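Local coordinates for protein NAD_Gly3P_dh, NAD-dependent glycerol-3-phosphate dehydrogenase (Streptosporangium roseum, PDB 5OCM) that binds NADP+ and probably acts as an NADPH-dependent imine reductase of the HIBADH-related family, at residues Gly86-Asn91 / Gly111-Asp116. Residues are numbered along the deposited sequence; the frame is centred on the assembly and turned at random.
Sequences GRVLVN and GITYLD
Two groups grip the phenolic OH of Y114: N91 ND2 donates to it across the strands at 3.1 Å, and the hydroxyl in turn gives a weak hydrogen bond to D116 OD2 on its own strand. The oxygen lies almost in the amide plane of N91, although the amide and the ring are turned 48° against each other. The other amide atom, N91 OD1, hydrogen-bonds to T93 OG1, so both polar atoms of the amide are held. With CG anti to the backbone N (chi1 -179°), the tyrosine ring runs alongside the neighbouring strand; L89 CG sits at its edge, in the ring plane, and L89 CD2 lies 3.8 Å from Y114 CD1. Beneath these side chains strands 88-91 and 113-116 pair in parallel: L89 N bonds to T113 O (2.9 Å), L89 O receives L115 N, and N91 N reaches L115 O. The pair illustrates how a parallel ladder sets polar side chains of one face side by side, while V90 and L115 meet on the other. Helix 97-109 links the strands in a beta-alpha-beta unit of the Rossmann-type domain and packs against Y114. A phenylalanine in place of Y114 would probably leave N91 ND2 and D116 OD2 without their shared partner and the amide less firmly oriented. The chemistry thus implies a buried polar cluster of D116, Y114, N91 and T93 at the C-terminal end of strand 88-91, with the N91 side chain about 7 Å from the bound NADP at their nearest.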
loop_
_atom_site.group_PDB
_atom_site.type_symbol
_atom_site.label_atom_id
_atom_site.label_comp_id
_atom_site.label_asym_id
_atom_site.label_seq_id
_atom_site.Cartn_x
_atom_site.Cartn_y
_atom_site.Cartn_z
ATOM N N GLY A 86 -41.630 5.939 0.201
ATOM C CA GLY A 86 -41.427 7.264 -0.382
ATOM C C GLY A 86 -40.079 7.868 -0.037
ATOM O O GLY A 86 -39.868 9.048 -0.348
ATOM N N ARG A 87 -39.248 7.159 0.741
ATOM C CA ARG A 87 -37.974 7.701 1.219
ATOM C C ARG A 87 -36.865 6.929 0.541
ATOM O O ARG A 87 -37.049 5.878 0.010
ATOM C CB ARG A 87 -37.822 7.584 2.738
ATOM C CG ARG A 87 -38.979 8.228 3.494
ATOM C CD ARG A 87 -38.910 7.991 4.994
ATOM N NE ARG A 87 -40.213 8.270 5.554
ATOM C CZ ARG A 87 -40.688 9.468 5.847
ATOM N NH1 ARG A 87 -39.977 10.551 5.717
ATOM N NH2 ARG A 87 -41.940 9.564 6.286
ATOM N N VAL A 88 -35.675 7.530 0.503
ATOM C CA VAL A 88 -34.530 6.877 -0.089
ATOM C C VAL A 88 -33.648 6.401 1.059
ATOM O O VAL A 88 -33.294 7.191 1.922
ATOM C CB VAL A 88 -33.807 7.782 -1.065
ATOM C CG1 VAL A 88 -32.479 7.172 -1.488
ATOM C CG2 VAL A 88 -34.751 8.133 -2.242
ATOM N N LEU A 89 -33.382 5.109 1.076
ATOM C CA LEU A 89 -32.625 4.477 2.121
ATOM C C LEU A 89 -31.203 4.281 1.598
ATOM O O LEU A 89 -31.019 3.730 0.496
ATOM C CB LEU A 89 -33.233 3.130 2.455
ATOM C CG LEU A 89 -32.494 2.219 3.400
ATOM C CD1 LEU A 89 -32.363 2.855 4.761
ATOM C CD2 LEU A 89 -33.169 0.843 3.481
ATOM N N VAL A 90 -30.218 4.704 2.391
ATOM C CA VAL A 90 -28.810 4.621 2.026
ATOM C C VAL A 90 -28.108 3.823 3.119
ATOM O O VAL A 90 -28.135 4.218 4.296
ATOM C CB VAL A 90 -28.162 6.014 1.941
ATOM C CG1 VAL A 90 -26.645 5.920 1.671
ATOM C CG2 VAL A 90 -28.884 6.893 0.895
ATOM N N ASN A 91 -27.532 2.673 2.766
ATOM C CA ASN A 91 -26.903 1.801 3.747
ATOM C C ASN A 91 -25.405 1.852 3.584
ATOM O O ASN A 91 -24.886 1.483 2.535
ATOM C CB ASN A 91 -27.418 0.385 3.553
ATOM C CG ASN A 91 -26.860 -0.603 4.579
ATOM O OD1 ASN A 91 -26.236 -0.218 5.583
ATOM N ND2 ASN A 91 -27.209 -1.892 4.366
ATOM N N GLY A 111 -41.051 -1.359 -2.198
ATOM C CA GLY A 111 -41.038 -0.113 -2.925
ATOM C C GLY A 111 -40.154 0.960 -2.313
ATOM O O GLY A 111 -40.434 2.120 -2.447
ATOM N N ILE A 112 -39.100 0.561 -1.592
ATOM C CA ILE A 112 -38.162 1.521 -0.964
ATOM C C ILE A 112 -36.980 1.705 -1.887
ATOM O O ILE A 112 -36.324 0.727 -2.162
ATOM C CB ILE A 112 -37.681 1.000 0.371
ATOM C CG1 ILE A 112 -38.888 0.807 1.334
ATOM C CG2 ILE A 112 -36.696 1.994 0.979
ATOM C CD1 ILE A 112 -38.484 -0.126 2.534
ATOM N N THR A 113 -36.723 2.929 -2.333
ATOM C CA THR A 113 -35.559 3.138 -3.214
ATOM C C THR A 113 -34.301 3.037 -2.357
ATOM O O THR A 113 -34.275 3.537 -1.205
ATOM C CB THR A 113 -35.635 4.346 -4.212
ATOM O OG1 THR A 113 -34.491 5.282 -4.168
ATOM C CG2 THR A 113 -36.955 4.884 -4.433
ATOM N N TYR A 114 -33.311 2.313 -2.845
ATOM C CA TYR A 114 -32.213 1.830 -2.006
ATOM C C TYR A 114 -30.866 2.048 -2.689
ATOM O O TYR A 114 -30.679 1.636 -3.840
ATOM C CB TYR A 114 -32.390 0.345 -1.753
ATOM C CG TYR A 114 -31.342 -0.261 -0.896
ATOM C CD1 TYR A 114 -31.146 0.161 0.396
ATOM C CD2 TYR A 114 -30.554 -1.306 -1.358
ATOM C CE1 TYR A 114 -30.177 -0.407 1.200
ATOM C CE2 TYR A 114 -29.557 -1.900 -0.546
ATOM C CZ TYR A 114 -29.348 -1.441 0.705
ATOM O OH TYR A 114 -28.416 -2.010 1.523
ATOM N N LEU A 115 -29.935 2.689 -1.975
ATOM C CA LEU A 115 -28.556 2.820 -2.406
ATOM C C LEU A 115 -27.694 2.131 -1.379
ATOM O O LEU A 115 -27.890 2.299 -0.167
ATOM C CB LEU A 115 -28.160 4.282 -2.487
ATOM C CG LEU A 115 -28.811 5.082 -3.639
ATOM C CD1 LEU A 115 -28.500 6.551 -3.501
ATOM C CD2 LEU A 115 -28.356 4.550 -5.020
ATOM N N ASP A 116 -26.743 1.329 -1.851
ATOM C CA ASP A 116 -25.846 0.622 -0.972
ATOM C C ASP A 116 -24.484 1.221 -1.172
ATOM O O ASP A 116 -23.981 1.221 -2.323
ATOM C CB ASP A 116 -25.862 -0.888 -1.283
ATOM C CG ASP A 116 -25.251 -1.695 -0.162
ATOM O OD1 ASP A 116 -23.995 -1.662 0.013
ATOM O OD2 ASP A 116 -26.000 -2.380 0.597
HETATM O O HOH W 1 -38.526 5.171 -1.873
#